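Local coordinates for putative sugar ABC transport system, substrate-binding protein (Bordetella parapertussis, PDB 5IX8) that probably binds a carbohydrate in the periplasm and delivers it to an ABC transporter, at residues D122-L133 / L157-A166; M182-Q192 / F210-Q221. One frame throughout, in Å; residues are numbered along the deposited sequence.

Contact 1: residues D122-L133 / L157-A166; sequences DTLIGKVLGKAL and LRYEGFKEVA
Asp122 OD1 takes two hydrogen bonds from Arg158, NE and NH2 each lying 2.8 Å from Asp122 OD1, so the guanidinium grips a single carboxylate oxygen side-on. Carboxylate and guanidinium are nearly coplanar, 27° apart, and OD1 sits almost in the guanidinium plane. Arg158 gets there with its chain extended from CG to NE, running past Asp122 O, while Ile125 CD1 rests over one face of the guanidinium, off toward the rim. NH2 also forms a salt bridge with Glu252 and NH1 bonds to Pro207 O, which would fix the rotation of the group and ties this buried end to the loops beyond strands 201-205 and 246-250. Next to it along the helices the backbones meet at glycines. The axes of two neighbouring helices of the C-terminal alpha/beta domain, running in the same general direction at -35°, approach to 6.3 Å, a GxxxG-like close packing: Gly126 lies against Gly161, and Gly130 gives room to Phe162 and Val165. CA-H...O contacts line this seam: Gly161 CA is 3.5 Å from Thr123 O, and Gly126 CA is 3.3 Å from Arg158 O. Phe162, its CG anti to the backbone N (chi1 179°), drops its ring as a knob among Gly126, Leu129, Gly130 and Leu133, presenting its edge to Gly130 N, 3.5 Å from Phe162 CD1. Val165 CG1 packs on the peptide between Gly130 and Lys131. On the outer side, Lys127 extends over Gly161 O to a salt bridge with Glu164, NZ to OE2 3.0 Å, and a water links Thr123 OG1 to Glu160 OE1.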
loop_
_atom_site.group_PDB
_atom_site.type_symbol
_atom_site.label_atom_id
_atom_site.label_comp_id
_atom_site.label_asym_id
_atom_site.label_seq_id
_atom_site.Cartn_x
_atom_site.Cartn_y
_atom_site.Cartn_z
ATOM N N ASP A 122 4.904 -1.688 -6.884
ATOM C CA ASP A 122 3.569 -1.317 -7.346
ATOM C C ASP A 122 3.319 -1.724 -8.800
ATOM O O ASP A 122 2.214 -2.174 -9.131
ATOM C CB ASP A 122 3.343 0.177 -7.134
ATOM C CG ASP A 122 3.150 0.507 -5.653
ATOM O OD1 ASP A 122 2.108 0.125 -5.050
ATOM O OD2 ASP A 122 4.079 1.090 -5.064
ATOM N N THR A 123 4.333 -1.645 -9.668
ATOM C CA THR A 123 4.124 -2.141 -11.024
ATOM C C THR A 123 3.757 -3.625 -11.020
ATOM O O THR A 123 2.888 -4.066 -11.803
ATOM C CB THR A 123 5.374 -1.908 -11.871
ATOM O OG1 THR A 123 5.697 -0.514 -11.844
ATOM C CG2 THR A 123 5.102 -2.346 -13.312
ATOM N N LEU A 124 4.399 -4.411 -10.149
ATOM C CA LEU A 124 4.160 -5.853 -10.148
ATOM C C LEU A 124 2.799 -6.187 -9.532
ATOM O O LEU A 124 2.168 -7.182 -9.918
ATOM C CB LEU A 124 5.290 -6.566 -9.418
ATOM C CG LEU A 124 5.258 -8.087 -9.408
ATOM C CD1 LEU A 124 5.122 -8.693 -10.801
ATOM C CD2 LEU A 124 6.558 -8.543 -8.764
ATOM N N ILE A 125 2.322 -5.357 -8.601
ATOM C CA ILE A 125 0.948 -5.502 -8.131
ATOM C C ILE A 125 -0.014 -5.430 -9.321
ATOM O O ILE A 125 -0.930 -6.251 -9.463
ATOM C CB ILE A 125 0.629 -4.422 -7.077
ATOM C CG1 ILE A 125 1.337 -4.759 -5.758
ATOM C CG2 ILE A 125 -0.881 -4.328 -6.873
ATOM C CD1 ILE A 125 1.106 -3.739 -4.679
ATOM N N GLY A 126 0.201 -4.452 -10.211
ATOM C CA GLY A 126 -0.641 -4.344 -11.390
ATOM C C GLY A 126 -0.467 -5.525 -12.324
ATOM O O GLY A 126 -1.441 -6.055 -12.849
ATOM N N LYS A 127 0.773 -5.961 -12.531
ATOM C CA LYS A 127 1.014 -7.123 -13.390
ATOM C C LYS A 127 0.324 -8.382 -12.868
ATOM O O LYS A 127 -0.232 -9.151 -13.655
ATOM C CB LYS A 127 2.519 -7.360 -13.519
ATOM C CG LYS A 127 3.210 -6.236 -14.316
ATOM C CD LYS A 127 4.569 -6.692 -14.748
ATOM C CE LYS A 127 5.314 -5.650 -15.522
ATOM N NZ LYS A 127 6.572 -6.298 -16.079
ATOM N N VAL A 128 0.365 -8.636 -11.553
ATOM C CA VAL A 128 -0.248 -9.888 -11.079
ATOM C C VAL A 128 -1.776 -9.817 -11.179
ATOM O O VAL A 128 -2.438 -10.837 -11.429
ATOM C CB VAL A 128 0.224 -10.267 -9.657
ATOM C CG1 VAL A 128 1.739 -10.539 -9.658
ATOM C CG2 VAL A 128 -0.146 -9.218 -8.645
ATOM N N LEU A 129 -2.361 -8.629 -11.042
ATOM C CA LEU A 129 -3.798 -8.506 -11.289
ATOM C C LEU A 129 -4.103 -8.670 -12.774
ATOM O O LEU A 129 -5.141 -9.237 -13.150
ATOM C CB LEU A 129 -4.303 -7.158 -10.779
ATOM C CG LEU A 129 -4.315 -7.033 -9.258
ATOM C CD1 LEU A 129 -4.669 -5.607 -8.813
ATOM C CD2 LEU A 129 -5.235 -8.072 -8.567
ATOM N N GLY A 130 -3.216 -8.174 -13.632
ATOM C CA GLY A 130 -3.353 -8.443 -15.054
ATOM C C GLY A 130 -3.357 -9.925 -15.379
ATOM O O GLY A 130 -4.150 -10.389 -16.211
ATOM N N LYS A 131 -2.479 -10.693 -14.731
ATOM C CA LYS A 131 -2.468 -12.130 -14.970
ATOM C C LYS A 131 -3.763 -12.769 -14.503
ATOM O O LYS A 131 -4.317 -13.639 -15.188
ATOM C CB LYS A 131 -1.271 -12.777 -14.277
ATOM C CG LYS A 131 -1.265 -14.327 -14.403
ATOM C CD LYS A 131 -0.077 -14.931 -13.660
ATOM C CE LYS A 131 -0.214 -16.437 -13.427
ATOM N NZ LYS A 131 -0.469 -17.164 -14.712
ATOM N N ALA A 132 -4.284 -12.336 -13.349
ATOM C CA ALA A 132 -5.565 -12.876 -12.887
ATOM C C ALA A 132 -6.667 -12.612 -13.909
ATOM O O ALA A 132 -7.476 -13.500 -14.213
ATOM C CB ALA A 132 -5.916 -12.270 -11.537
ATOM N N LEU A 133 -6.686 -11.401 -14.469
ATOM C CA LEU A 133 -7.643 -11.050 -15.509
ATOM C C LEU A 133 -7.484 -11.967 -16.711
ATOM O O LEU A 133 -8.448 -12.594 -17.180
ATOM C CB LEU A 133 -7.421 -9.596 -15.920
ATOM C CG LEU A 133 -8.319 -9.099 -17.043
ATOM C CD1 LEU A 133 -9.636 -8.622 -16.477
ATOM C CD2 LEU A 133 -7.631 -7.972 -17.807
ATOM N N LEU A 157 1.776 3.447 -11.332
ATOM C CA LEU A 157 2.577 2.242 -11.515
ATOM C C LEU A 157 1.691 1.003 -11.580
ATOM O O LEU A 157 1.885 0.132 -12.442
ATOM C CB LEU A 157 3.617 2.094 -10.391
ATOM C CG LEU A 157 4.654 3.229 -10.306
ATOM C CD1 LEU A 157 5.522 3.042 -9.080
ATOM C CD2 LEU A 157 5.543 3.300 -11.549
ATOM N N ARG A 158 0.702 0.915 -10.687
ATOM C CA ARG A 158 -0.218 -0.223 -10.726
ATOM C C ARG A 158 -0.977 -0.273 -12.036
ATOM O O ARG A 158 -1.151 -1.354 -12.622
ATOM C CB ARG A 158 -1.197 -0.154 -9.572
ATOM C CG ARG A 158 -0.464 -0.323 -8.239
ATOM C CD ARG A 158 -1.397 -0.261 -7.026
ATOM N NE ARG A 158 -0.576 -0.329 -5.827
ATOM C CZ ARG A 158 -1.016 -0.572 -4.597
ATOM N NH1 ARG A 158 -2.305 -0.841 -4.369
ATOM N NH2 ARG A 158 -0.140 -0.575 -3.594
ATOM N N TYR A 159 -1.465 0.884 -12.494
ATOM C CA TYR A 159 -2.145 0.946 -13.781
ATOM C C TYR A 159 -1.233 0.495 -14.917
ATOM O O TYR A 159 -1.636 -0.290 -15.780
ATOM C CB TYR A 159 -2.642 2.369 -14.016
ATOM C CG TYR A 159 -3.094 2.626 -15.418
ATOM C CD1 TYR A 159 -4.165 1.937 -15.972
ATOM C CD2 TYR A 159 -2.438 3.587 -16.202
ATOM C CE1 TYR A 159 -4.566 2.193 -17.272
ATOM C CE2 TYR A 159 -2.858 3.862 -17.501
ATOM C CZ TYR A 159 -3.927 3.157 -18.024
ATOM O OH TYR A 159 -4.322 3.427 -19.321
ATOM N N GLU A 160 0.007 0.974 -14.926
ATOM C CA GLU A 160 0.940 0.597 -15.985
ATOM C C GLU A 160 1.187 -0.913 -16.020
ATOM O O GLU A 160 1.207 -1.529 -17.094
ATOM C CB GLU A 160 2.265 1.361 -15.819
ATOM C CG GLU A 160 2.129 2.824 -16.251
ATOM C CD GLU A 160 3.285 3.694 -15.783
ATOM O OE1 GLU A 160 4.235 3.159 -15.164
ATOM O OE2 GLU A 160 3.240 4.918 -16.028
ATOM N N GLY A 161 1.406 -1.530 -14.850
ATOM C CA GLY A 161 1.636 -2.969 -14.831
ATOM C C GLY A 161 0.419 -3.757 -15.269
ATOM O O GLY A 161 0.543 -4.715 -16.049
ATOM N N PHE A 162 -0.775 -3.346 -14.803
ATOM C CA PHE A 162 -2.017 -3.982 -15.228
ATOM C C PHE A 162 -2.212 -3.860 -16.734
ATOM O O PHE A 162 -2.503 -4.846 -17.417
ATOM C CB PHE A 162 -3.200 -3.350 -14.463
ATOM C CG PHE A 162 -4.527 -3.911 -14.843
ATOM C CD1 PHE A 162 -4.890 -5.185 -14.423
ATOM C CD2 PHE A 162 -5.406 -3.180 -15.637
ATOM C CE1 PHE A 162 -6.103 -5.734 -14.777
ATOM C CE2 PHE A 162 -6.629 -3.736 -16.020
ATOM C CZ PHE A 162 -6.992 -5.009 -15.547
ATOM N N LYS A 163 -2.027 -2.648 -17.275
ATOM C CA LYS A 163 -2.277 -2.438 -18.702
ATOM C C LYS A 163 -1.339 -3.269 -19.568
ATOM O O LYS A 163 -1.746 -3.790 -20.615
ATOM C CB LYS A 163 -2.142 -0.966 -19.042
ATOM C CG LYS A 163 -2.394 -0.688 -20.531
ATOM C CD LYS A 163 -2.610 0.795 -20.818
ATOM C CE LYS A 163 -1.469 1.614 -20.265
ATOM N NZ LYS A 163 -1.577 3.073 -20.664
ATOM N N GLU A 164 -0.064 -3.342 -19.191
ATOM C CA GLU A 164 0.905 -4.123 -19.961
ATOM C C GLU A 164 0.444 -5.570 -20.086
ATOM O O GLU A 164 0.352 -6.115 -21.185
ATOM C CB GLU A 164 2.285 -4.059 -19.284
ATOM C CG GLU A 164 3.345 -4.928 -19.964
ATOM C CD GLU A 164 4.675 -4.904 -19.203
ATOM O OE1 GLU A 164 5.262 -3.810 -19.072
ATOM O OE2 GLU A 164 5.140 -5.963 -18.737
ATOM N N VAL A 165 0.068 -6.180 -18.963
ATOM C CA VAL A 165 -0.263 -7.594 -18.992
ATOM C C VAL A 165 -1.636 -7.805 -19.604
ATOM O O VAL A 165 -1.827 -8.722 -20.413
ATOM C CB VAL A 165 -0.157 -8.172 -17.569
ATOM C CG1 VAL A 165 -0.711 -9.584 -17.526
ATOM C CG2 VAL A 165 1.307 -8.155 -17.110
ATOM N N ALA A 166 -2.601 -6.934 -19.261
ATOM C CA ALA A 166 -3.956 -7.074 -19.805
ATOM C C ALA A 166 -3.987 -6.850 -21.316
ATOM O O ALA A 166 -4.624 -7.613 -22.045
ATOM C CB ALA A 166 -4.904 -6.108 -19.106
HETATM O O HOH W 1 5.648 0.876 -14.270
#

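Contact 2: residues M182-Q192 / F210-Q221; sequences MSLADGMAQTQ and FLGIGAVRAARQ. With SO4 (sulfate ion), chain D.
Bends at chi2 (77°) and chi3 (98°) turn the end of selenomethionine Met188 onto helix 210-221, laying its SE 3.5 Å from Ala218 N and its CE over one face of the Arg217 guanidinium. Arg217 is itself bent at chi3, so that its CB and its guanidinium both meet that methyl, the two side chains crossing at about a right angle. Leu211 works from the other helix: its CD2 presses on the first turn of helix 184-192, 3.5 Å from Gly187 CA, tighter than usual van der Waals contact, while its CD1 meets the CB and CG of selenomethionine Met182. Gly187 and Gly214 face each other between these side chains and let the axes approach to 6.7 Å at -44°. The two helices are successive ones of the C-terminal alpha/beta domain, joined through strand 201-205 of its sheet. The first starts with a capping box: Asp186 N donates to Ser183 OG at 2.9 Å, and Ser183 N returns a nearly straight bond to Asp186 OD2, reaching it from above the carboxylate plane; OD2 also accepts from Glu181 N. In one of its two conformers, Leu184 points the same way as Ile213, CD2 lying 3.6 Å from Ile213 CG2. Further along, Thr191 OG1 donates to Gly187 O while its side chain covers Ala215 and Ala218. At the far end Gln192, likewise in one of two conformers, donates from NE2 to Gln221 OE1 at 2.7 Å, the amide planes nearly parallel, and the same nitrogen gives a bond to a water that in turn donates to Ala218 O.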
loop_
_atom_site.group_PDB
_atom_site.type_symbol
_atom_site.label_atom_id
_atom_site.label_comp_id
_atom_site.label_asym_id
_atom_site.label_seq_id
_atom_site.Cartn_x
_atom_site.Cartn_y
_atom_site.Cartn_z
HETATM N N MSE A 182 -9.618 8.395 -3.905
HETATM C CA MSE A 182 -9.643 6.943 -3.742
HETATM C C MSE A 182 -10.536 6.517 -2.561
HETATM O O MSE A 182 -10.305 5.485 -1.907
HETATM C CB MSE A 182 -8.221 6.385 -3.611
HETATM C CG MSE A 182 -7.366 6.779 -4.825
HETATM SE SE MSE A 182 -5.710 5.849 -5.004
HETATM C CE MSE A 182 -4.962 6.477 -3.342
ATOM N N SER A 183 -11.592 7.297 -2.321
ATOM C CA SER A 183 -12.528 6.992 -1.254
ATOM C C SER A 183 -13.590 5.993 -1.715
ATOM O O SER A 183 -13.707 5.660 -2.904
ATOM C CB SER A 183 -13.203 8.281 -0.806
ATOM O OG SER A 183 -14.033 8.776 -1.861
ATOM N N LEU A 184 -14.365 5.487 -0.751
ATOM C CA LEU A 184 -15.544 4.702 -1.105
ATOM C C LEU A 184 -16.437 5.478 -2.051
ATOM O O LEU A 184 -16.931 4.941 -3.052
ATOM C CB LEU A 184 -16.362 4.356 0.136
ATOM C CG LEU A 184 -15.719 3.399 1.108
ATOM C CD1 LEU A 184 -16.554 3.397 2.353
ATOM C CD2 LEU A 184 -15.704 2.041 0.456
ATOM N N ALA A 185 -16.700 6.739 -1.709
ATOM C CA ALA A 185 -17.606 7.546 -2.521
ATOM C C ALA A 185 -17.065 7.724 -3.925
ATOM O O ALA A 185 -17.835 7.702 -4.885
ATOM C CB ALA A 185 -17.839 8.910 -1.869
ATOM N N ASP A 186 -15.745 7.890 -4.068
ATOM C CA ASP A 186 -15.154 7.982 -5.406
ATOM C C ASP A 186 -15.348 6.697 -6.185
ATOM O O ASP A 186 -15.656 6.735 -7.379
ATOM C CB ASP A 186 -13.648 8.242 -5.332
ATOM C CG ASP A 186 -13.301 9.631 -4.886
ATOM O OD1 ASP A 186 -14.101 10.577 -5.109
ATOM O OD2 ASP A 186 -12.205 9.756 -4.285
ATOM N N GLY A 187 -15.114 5.544 -5.540
ATOM C CA GLY A 187 -15.265 4.287 -6.242
ATOM C C GLY A 187 -16.680 4.101 -6.740
ATOM O O GLY A 187 -16.905 3.675 -7.888
HETATM N N MSE A 188 -17.652 4.459 -5.903
HETATM C CA MSE A 188 -19.046 4.325 -6.289
HETATM C C MSE A 188 -19.371 5.255 -7.460
HETATM O O MSE A 188 -19.913 4.833 -8.485
HETATM C CB MSE A 188 -19.942 4.637 -5.087
HETATM C CG MSE A 188 -21.352 4.904 -5.494
HETATM SE SE MSE A 188 -22.234 3.225 -5.908
HETATM C CE MSE A 188 -22.915 3.356 -4.160
ATOM N N ALA A 189 -19.022 6.529 -7.323
ATOM C CA ALA A 189 -19.452 7.483 -8.335
ATOM C C ALA A 189 -18.717 7.233 -9.643
ATOM O O ALA A 189 -19.308 7.289 -10.735
ATOM C CB ALA A 189 -19.233 8.914 -7.832
ATOM N N GLN A 190 -17.419 6.974 -9.557
ATOM C CA GLN A 190 -16.688 6.767 -10.802
ATOM C C GLN A 190 -17.133 5.489 -11.494
ATOM O O GLN A 190 -17.223 5.454 -12.732
ATOM C CB GLN A 190 -15.187 6.747 -10.551
ATOM C CG GLN A 190 -14.657 8.117 -10.116
ATOM C CD GLN A 190 -13.172 8.123 -9.916
ATOM O OE1 GLN A 190 -12.388 7.451 -10.652
ATOM N NE2 GLN A 190 -12.741 8.912 -8.931
ATOM N N THR A 191 -17.402 4.428 -10.731
ATOM C CA THR A 191 -17.763 3.176 -11.382
ATOM C C THR A 191 -19.184 3.256 -11.904
ATOM O O THR A 191 -19.490 2.724 -12.985
ATOM C CB THR A 191 -17.593 1.991 -10.420
ATOM O OG1 THR A 191 -16.249 1.999 -9.923
ATOM C CG2 THR A 191 -17.837 0.661 -11.164
ATOM N N GLN A 192 -20.059 3.941 -11.176
ATOM C CA GLN A 192 -21.420 4.094 -11.680
ATOM C C GLN A 192 -21.419 4.816 -13.028
ATOM O O GLN A 192 -22.121 4.419 -13.974
ATOM C CB GLN A 192 -22.249 4.860 -10.648
ATOM C CG GLN A 192 -23.685 5.040 -11.017
ATOM C CD GLN A 192 -24.530 5.217 -9.779
ATOM O OE1 GLN A 192 -24.521 6.281 -9.158
ATOM N NE2 GLN A 192 -25.219 4.155 -9.378
ATOM N N PHE A 210 -10.878 0.654 -1.035
ATOM C CA PHE A 210 -12.137 1.401 -1.038
ATOM C C PHE A 210 -12.660 1.642 -2.443
ATOM O O PHE A 210 -13.875 1.768 -2.620
ATOM C CB PHE A 210 -11.985 2.749 -0.338
ATOM C CG PHE A 210 -11.748 2.638 1.117
ATOM C CD1 PHE A 210 -12.064 1.466 1.798
ATOM C CD2 PHE A 210 -11.221 3.702 1.821
ATOM C CE1 PHE A 210 -11.842 1.368 3.184
ATOM C CE2 PHE A 210 -10.992 3.601 3.189
ATOM C CZ PHE A 210 -11.318 2.443 3.866
ATOM N N LEU A 211 -11.772 1.776 -3.437
ATOM C CA LEU A 211 -12.264 1.892 -4.812
ATOM C C LEU A 211 -12.890 0.578 -5.256
ATOM O O LEU A 211 -13.936 0.580 -5.902
ATOM C CB LEU A 211 -11.147 2.335 -5.767
ATOM C CG LEU A 211 -10.688 3.788 -5.625
ATOM C CD1 LEU A 211 -9.482 4.027 -6.538
ATOM C CD2 LEU A 211 -11.821 4.772 -5.927
ATOM N N GLY A 212 -12.299 -0.556 -4.866
ATOM C CA GLY A 212 -12.929 -1.839 -5.152
ATOM C C GLY A 212 -14.292 -2.005 -4.489
ATOM O O GLY A 212 -15.230 -2.502 -5.111
ATOM N N ILE A 213 -14.411 -1.635 -3.204
ATOM C CA ILE A 213 -15.710 -1.691 -2.519
ATOM C C ILE A 213 -16.723 -0.800 -3.227
ATOM O O ILE A 213 -17.880 -1.185 -3.436
ATOM C CB ILE A 213 -15.577 -1.274 -1.038
ATOM C CG1 ILE A 213 -14.565 -2.153 -0.286
ATOM C CG2 ILE A 213 -16.980 -1.270 -0.313
ATOM C CD1 ILE A 213 -15.016 -3.550 -0.059
ATOM N N GLY A 214 -16.313 0.420 -3.576
ATOM C CA GLY A 214 -17.239 1.312 -4.256
ATOM C C GLY A 214 -17.653 0.755 -5.606
ATOM O O GLY A 214 -18.817 0.873 -6.010
ATOM N N ALA A 215 -16.706 0.129 -6.317
ATOM C CA ALA A 215 -17.042 -0.469 -7.604
ATOM C C ALA A 215 -18.083 -1.570 -7.430
ATOM O O ALA A 215 -19.038 -1.665 -8.213
ATOM C CB ALA A 215 -15.780 -1.009 -8.291
ATOM N N VAL A 216 -17.920 -2.402 -6.396
ATOM C CA VAL A 216 -18.895 -3.455 -6.122
ATOM C C VAL A 216 -20.253 -2.851 -5.785
ATOM O O VAL A 216 -21.291 -3.350 -6.244
ATOM C CB VAL A 216 -18.383 -4.381 -5.004
ATOM C CG1 VAL A 216 -19.496 -5.311 -4.467
ATOM C CG2 VAL A 216 -17.204 -5.217 -5.506
ATOM N N ARG A 217 -20.285 -1.754 -5.007
ATOM C CA ARG A 217 -21.587 -1.135 -4.713
ATOM C C ARG A 217 -22.248 -0.657 -5.995
ATOM O O ARG A 217 -23.459 -0.820 -6.174
ATOM C CB ARG A 217 -21.483 0.062 -3.753
ATOM C CG ARG A 217 -21.021 -0.212 -2.320
ATOM C CD ARG A 217 -21.142 1.089 -1.456
ATOM N NE ARG A 217 -22.501 1.404 -1.004
ATOM C CZ ARG A 217 -22.925 2.611 -0.592
ATOM N NH1 ARG A 217 -22.124 3.648 -0.635
ATOM N NH2 ARG A 217 -24.191 2.795 -0.163
ATOM N N ALA A 218 -21.464 -0.051 -6.890
ATOM C CA ALA A 218 -22.004 0.418 -8.168
ATOM C C ALA A 218 -22.506 -0.738 -9.017
ATOM O O ALA A 218 -23.569 -0.633 -9.647
ATOM C CB ALA A 218 -20.953 1.227 -8.942
ATOM N N ALA A 219 -21.737 -1.829 -9.079
ATOM C CA ALA A 219 -22.139 -2.989 -9.864
ATOM C C ALA A 219 -23.418 -3.587 -9.304
ATOM O O ALA A 219 -24.322 -3.958 -10.066
ATOM C CB ALA A 219 -21.007 -4.031 -9.870
ATOM N N ARG A 220 -23.536 -3.637 -7.968
ATOM C CA ARG A 220 -24.752 -4.178 -7.362
ATOM C C ARG A 220 -25.954 -3.307 -7.712
ATOM O O ARG A 220 -27.032 -3.818 -8.063
ATOM C CB ARG A 220 -24.572 -4.290 -5.836
ATOM C CG ARG A 220 -23.680 -5.460 -5.388
ATOM C CD ARG A 220 -23.378 -5.464 -3.866
ATOM N NE ARG A 220 -22.525 -6.601 -3.494
ATOM C CZ ARG A 220 -21.972 -6.794 -2.291
ATOM N NH1 ARG A 220 -22.155 -5.915 -1.307
ATOM N NH2 ARG A 220 -21.227 -7.875 -2.064
ATOM N N GLN A 221 -25.798 -1.990 -7.610
ATOM C CA GLN A 221 -26.922 -1.108 -7.884
ATOM C C GLN A 221 -27.342 -1.198 -9.346
ATOM O O GLN A 221 -28.544 -1.178 -9.648
ATOM C CB GLN A 221 -26.580 0.338 -7.489
ATOM C CG GLN A 221 -27.657 1.354 -7.907
ATOM C CD GLN A 221 -27.614 2.702 -7.115
ATOM O OE1 GLN A 221 -27.225 3.719 -7.638
ATOM N NE2 GLN A 221 -28.084 2.688 -5.877
HETATM S S SO4 D . -23.070 -9.755 -5.272
HETATM O O1 SO4 D . -22.393 -11.036 -5.178
HETATM O O2 SO4 D . -22.080 -8.674 -5.221
HETATM O O3 SO4 D . -23.805 -9.685 -6.533
HETATM O O4 SO4 D . -23.994 -9.657 -4.150
HETATM O O HOH W 2 -24.252 1.799 -10.784
#

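In the fold
After the N-terminal domain, whose parallel sheet the chain leaves at strand 116-119 and rejoins later with strand 288-290, helix 122-135 opens the C-terminal domain. Strand 142-145 follows, then helix 154-168, where contact 1 closes a loop of 23 residues. The chain continues through strand 172-173 to helix 184-197, then strand 201-205 and helix 209-221, where contact 2 closes a second loop, of 17 residues. The two follow in series, neither nesting nor crossing; the centres of contacts 1 and 2 are 20 Å apart. The strands they bridge in sequence, 142-145 and 201-205, are neighbours in one sheet. Met182 touches Trp154 and Pro155, linking contact 2 to helix 154-168.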